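Local structure of INSIG protein homolog (Mycobacterium vanbaalenii PYR-1, 4XU6) at residues S59-R71 with L119-I131. The protein binds diacylglycerol in the membrane as a homotrimeric bacterial member of the INSIG family of six-helix transmembrane proteins. Residues are numbered along the deposited sequence; the frame is centred on the assembly and turned at random.
Sequences SLAELRLHLPAPR and LGDGPGAAAGVVI. Unlike the reference sequence in segment 119-131: Ala127 (reference Cys).
Arg64 and Arg71 meet Asp121 in a salt-bridge network at one end of the INSIG transmembrane bundle, where the chain leaves helix 48-64 and helix 122-144 starts; the two run roughly antiparallel, segments 59-64 and 122-131 meeting at 141°. It is a worked example of how one carboxylate can serve a helix start and the loop after a neighbouring helix together. Asp121 OD2 takes a bond from Arg64 NH2 (2.8 Å) on its syn side, while the Arg71 guanidinium lies stacked against the carboxylate, the planes 21° apart. With no N-H of Arg71 directed at OD2, that second pairing is one of charge alone. Arg71 turns its N-H groups elsewhere: NH1 and NH2 grip Leu119 O end-on, both at 3.0 Å, and NH2 also forms a salt bridge with Glu180 of helix 164-184.

Pro123 CB sits over the centre of one face of the Arg64 guanidinium, 3.4 Å from CZ, and Leu67 lies alongside the same proline, its CB against Pro123 CB and its CD1 against Pro123 O. Deeper in the membrane, the Leu60 side chain lies roughly perpendicular to that of Ile131, CD1 reaching Ile131 CB at 3.8 Å, and Leu63 CD2 rests on Ala127 and Val130.

Around this shell, the chain beyond the helix curls round the end of Arg64, whose NH1 bonds to Pro68 O and whose NH2 bonds to Ala69 O, which probably restrains the group's rotation. With CG between its backbone N and carbonyl carbon (chi1 59°), Asp121 acts as N-cap: OD1 accepts from Gly124 N at 3.0 Å and also from a water that accepts in turn from Arg64 NE at 2.9 Å.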
loop_
_atom_site.group_PDB
_atom_site.type_symbol
_atom_site.label_atom_id
_atom_site.label_comp_id
_atom_site.label_asym_id
_atom_site.label_seq_id
_atom_site.Cartn_x
_atom_site.Cartn_y
_atom_site.Cartn_z
ATOM N N SER A 59 -21.267 -10.752 -13.102
ATOM C CA SER A 59 -22.052 -11.727 -12.343
ATOM C C SER A 59 -22.045 -11.461 -10.837
ATOM O O SER A 59 -23.069 -11.609 -10.169
ATOM C CB SER A 59 -21.555 -13.149 -12.620
ATOM O OG SER A 59 -21.812 -13.521 -13.965
ATOM N N LEU A 60 -20.881 -11.102 -10.305
ATOM C CA LEU A 60 -20.737 -10.824 -8.879
ATOM C C LEU A 60 -21.428 -9.515 -8.523
ATOM O O LEU A 60 -22.006 -9.369 -7.437
ATOM C CB LEU A 60 -19.247 -10.786 -8.492
ATOM C CG LEU A 60 -18.542 -12.144 -8.503
ATOM C CD1 LEU A 60 -17.009 -12.006 -8.590
ATOM C CD2 LEU A 60 -18.921 -12.952 -7.273
ATOM N N ALA A 61 -21.385 -8.559 -9.443
ATOM C CA ALA A 61 -22.120 -7.319 -9.246
ATOM C C ALA A 61 -23.621 -7.616 -9.193
ATOM O O ALA A 61 -24.344 -7.102 -8.340
ATOM C CB ALA A 61 -21.818 -6.343 -10.362
ATOM N N GLU A 62 -24.085 -8.439 -10.126
ATOM C CA GLU A 62 -25.495 -8.841 -10.142
ATOM C C GLU A 62 -25.871 -9.577 -8.851
ATOM O O GLU A 62 -26.901 -9.272 -8.230
ATOM C CB GLU A 62 -25.782 -9.721 -11.367
ATOM C CG GLU A 62 -27.203 -10.304 -11.402
ATOM C CD GLU A 62 -28.271 -9.268 -11.696
ATOM O OE1 GLU A 62 -27.931 -8.175 -12.198
ATOM O OE2 GLU A 62 -29.462 -9.555 -11.428
ATOM N N LEU A 63 -25.030 -10.529 -8.446
ATOM C CA LEU A 63 -25.238 -11.278 -7.200
ATOM C C LEU A 63 -25.480 -10.363 -5.997
ATOM O O LEU A 63 -26.408 -10.591 -5.210
ATOM C CB LEU A 63 -24.051 -12.211 -6.916
ATOM C CG LEU A 63 -24.012 -12.930 -5.557
ATOM C CD1 LEU A 63 -25.249 -13.817 -5.350
ATOM C CD2 LEU A 63 -22.727 -13.747 -5.387
ATOM N N ARG A 64 -24.645 -9.333 -5.852
ATOM C CA ARG A 64 -24.779 -8.391 -4.742
ATOM C C ARG A 64 -26.169 -7.752 -4.720
ATOM O O ARG A 64 -26.751 -7.544 -3.654
ATOM C CB ARG A 64 -23.695 -7.296 -4.810
ATOM C CG ARG A 64 -23.891 -6.166 -3.789
ATOM C CD ARG A 64 -23.812 -6.734 -2.374
ATOM N NE ARG A 64 -24.015 -5.752 -1.302
ATOM C CZ ARG A 64 -25.187 -5.518 -0.708
ATOM N NH1 ARG A 64 -26.281 -6.162 -1.107
ATOM N NH2 ARG A 64 -25.272 -4.634 0.281
ATOM N N LEU A 65 -26.706 -7.453 -5.899
ATOM C CA LEU A 65 -28.026 -6.831 -5.985
ATOM C C LEU A 65 -29.173 -7.773 -5.582
ATOM O O LEU A 65 -30.325 -7.348 -5.462
ATOM C CB LEU A 65 -28.259 -6.245 -7.377
ATOM C CG LEU A 65 -27.264 -5.157 -7.797
ATOM C CD1 LEU A 65 -27.563 -4.684 -9.206
ATOM C CD2 LEU A 65 -27.288 -3.988 -6.810
ATOM N N HIS A 66 -28.857 -9.044 -5.363
ATOM C CA HIS A 66 -29.850 -9.999 -4.878
ATOM C C HIS A 66 -29.658 -10.281 -3.389
ATOM O O HIS A 66 -30.410 -11.054 -2.787
ATOM C CB HIS A 66 -29.785 -11.297 -5.691
ATOM C CG HIS A 66 -30.268 -11.145 -7.100
ATOM N ND1 HIS A 66 -31.569 -11.402 -7.473
ATOM C CD2 HIS A 66 -29.626 -10.746 -8.224
ATOM C CE1 HIS A 66 -31.711 -11.170 -8.766
ATOM N NE2 HIS A 66 -30.546 -10.772 -9.246
ATOM N N LEU A 67 -28.649 -9.646 -2.796
ATOM C CA LEU A 67 -28.353 -9.826 -1.379
ATOM C C LEU A 67 -28.917 -8.630 -0.614
ATOM O O LEU A 67 -29.203 -7.593 -1.220
ATOM C CB LEU A 67 -26.838 -9.990 -1.161
ATOM C CG LEU A 67 -26.185 -11.174 -1.885
ATOM C CD1 LEU A 67 -24.681 -11.174 -1.698
ATOM C CD2 LEU A 67 -26.767 -12.505 -1.415
ATOM N N PRO A 68 -29.105 -8.773 0.716
ATOM C CA PRO A 68 -29.832 -7.732 1.455
ATOM C C PRO A 68 -29.217 -6.331 1.357
ATOM O O PRO A 68 -27.989 -6.184 1.338
ATOM C CB PRO A 68 -29.767 -8.223 2.909
ATOM C CG PRO A 68 -29.594 -9.707 2.807
ATOM C CD PRO A 68 -28.721 -9.899 1.593
ATOM N N ALA A 69 -30.093 -5.335 1.258
ATOM C CA ALA A 69 -29.762 -3.920 1.425
ATOM C C ALA A 69 -28.556 -3.378 0.649
ATOM O O ALA A 69 -27.595 -2.923 1.270
ATOM C CB ALA A 69 -29.594 -3.611 2.902
ATOM N N PRO A 70 -28.614 -3.397 -0.698
ATOM C CA PRO A 70 -27.542 -2.747 -1.462
ATOM C C PRO A 70 -27.429 -1.303 -1.022
ATOM O O PRO A 70 -28.458 -0.647 -0.827
ATOM C CB PRO A 70 -28.048 -2.809 -2.904
ATOM C CG PRO A 70 -28.977 -3.997 -2.927
ATOM C CD PRO A 70 -29.650 -3.967 -1.581
ATOM N N ARG A 71 -26.203 -0.821 -0.846
ATOM C CA ARG A 71 -25.994 0.505 -0.286
ATOM C C ARG A 71 -26.237 1.571 -1.337
ATOM O O ARG A 71 -25.704 1.495 -2.442
ATOM C CB ARG A 71 -24.575 0.618 0.277
ATOM C CG ARG A 71 -24.324 -0.298 1.460
ATOM C CD ARG A 71 -22.837 -0.344 1.803
ATOM N NE ARG A 71 -22.064 -0.955 0.724
ATOM C CZ ARG A 71 -20.738 -1.062 0.731
ATOM N NH1 ARG A 71 -20.036 -0.589 1.758
ATOM N NH2 ARG A 71 -20.119 -1.636 -0.289
ATOM N N LEU A 119 -14.083 -0.428 2.071
ATOM C CA LEU A 119 -15.099 -0.315 1.023
ATOM C C LEU A 119 -16.255 -1.299 1.124
ATOM O O LEU A 119 -17.326 -1.065 0.552
ATOM C CB LEU A 119 -14.442 -0.522 -0.345
ATOM C CG LEU A 119 -13.351 0.451 -0.757
ATOM C CD1 LEU A 119 -12.765 -0.028 -2.065
ATOM C CD2 LEU A 119 -13.919 1.848 -0.907
ATOM N N GLY A 120 -16.047 -2.406 1.824
ATOM C CA GLY A 120 -17.001 -3.498 1.757
ATOM C C GLY A 120 -18.044 -3.512 2.859
ATOM O O GLY A 120 -17.950 -2.770 3.841
ATOM N N ASP A 121 -19.054 -4.360 2.682
ATOM C CA ASP A 121 -20.001 -4.639 3.753
ATOM C C ASP A 121 -20.160 -6.151 3.892
ATOM O O ASP A 121 -19.401 -6.907 3.283
ATOM C CB ASP A 121 -21.340 -3.921 3.522
ATOM C CG ASP A 121 -22.019 -4.316 2.211
ATOM O OD1 ASP A 121 -21.444 -5.086 1.415
ATOM O OD2 ASP A 121 -23.144 -3.835 1.964
ATOM N N GLY A 122 -21.122 -6.599 4.694
ATOM C CA GLY A 122 -21.332 -8.029 4.879
ATOM C C GLY A 122 -21.622 -8.791 3.589
ATOM O O GLY A 122 -20.944 -9.751 3.279
ATOM N N PRO A 123 -22.655 -8.371 2.840
ATOM C CA PRO A 123 -22.931 -9.035 1.559
ATOM C C PRO A 123 -21.750 -8.977 0.580
ATOM O O PRO A 123 -21.557 -9.925 -0.173
ATOM C CB PRO A 123 -24.110 -8.238 1.011
ATOM C CG PRO A 123 -24.857 -7.815 2.273
ATOM C CD PRO A 123 -23.751 -7.471 3.245
ATOM N N GLY A 124 -20.985 -7.887 0.595
ATOM C CA GLY A 124 -19.788 -7.788 -0.232
ATOM C C GLY A 124 -18.757 -8.845 0.117
ATOM O O GLY A 124 -18.121 -9.433 -0.760
ATOM N N ALA A 125 -18.581 -9.098 1.408
ATOM C CA ALA A 125 -17.693 -10.165 1.837
ATOM C C ALA A 125 -18.226 -11.525 1.388
ATOM O O ALA A 125 -17.454 -12.417 1.064
ATOM C CB ALA A 125 -17.498 -10.133 3.342
ATOM N N ALA A 126 -19.549 -11.680 1.378
ATOM C CA ALA A 126 -20.158 -12.936 0.945
ATOM C C ALA A 126 -19.819 -13.213 -0.521
ATOM O O ALA A 126 -19.420 -14.318 -0.881
ATOM C CB ALA A 126 -21.679 -12.899 1.157
ATOM N N ALA A 127 -19.986 -12.196 -1.358
ATOM C CA ALA A 127 -19.616 -12.282 -2.768
ATOM C C ALA A 127 -18.122 -12.579 -2.882
ATOM O O ALA A 127 -17.698 -13.402 -3.699
ATOM C CB ALA A 127 -19.968 -10.976 -3.482
ATOM N N GLY A 128 -17.331 -11.913 -2.046
ATOM C CA GLY A 128 -15.903 -12.185 -1.972
ATOM C C GLY A 128 -15.579 -13.647 -1.697
ATOM O O GLY A 128 -14.714 -14.226 -2.349
ATOM N N VAL A 129 -16.282 -14.256 -0.745
ATOM C CA VAL A 129 -16.044 -15.661 -0.414
ATOM C C VAL A 129 -16.420 -16.591 -1.572
ATOM O O VAL A 129 -15.704 -17.553 -1.863
ATOM C CB VAL A 129 -16.807 -16.097 0.872
ATOM C CG1 VAL A 129 -16.736 -17.612 1.052
ATOM C CG2 VAL A 129 -16.226 -15.409 2.094
ATOM N N VAL A 130 -17.544 -16.305 -2.221
ATOM C CA VAL A 130 -18.002 -17.108 -3.357
ATOM C C VAL A 130 -16.919 -17.260 -4.443
ATOM O O VAL A 130 -16.602 -18.374 -4.858
ATOM C CB VAL A 130 -19.306 -16.539 -3.964
ATOM C CG1 VAL A 130 -19.659 -17.254 -5.262
ATOM C CG2 VAL A 130 -20.460 -16.658 -2.961
ATOM N N ILE A 131 -16.341 -16.142 -4.873
ATOM C CA ILE A 131 -15.321 -16.162 -5.923
ATOM C C ILE A 131 -13.933 -16.571 -5.391
ATOM O O ILE A 131 -13.112 -17.123 -6.130
ATOM C CB ILE A 131 -15.290 -14.809 -6.699
ATOM C CG1 ILE A 131 -14.437 -14.924 -7.974
ATOM C CG2 ILE A 131 -14.803 -13.676 -5.795
ATOM C CD1 ILE A 131 -15.055 -15.823 -9.030
HETATM O O HOH W 1 -21.274 -4.740 -1.306
#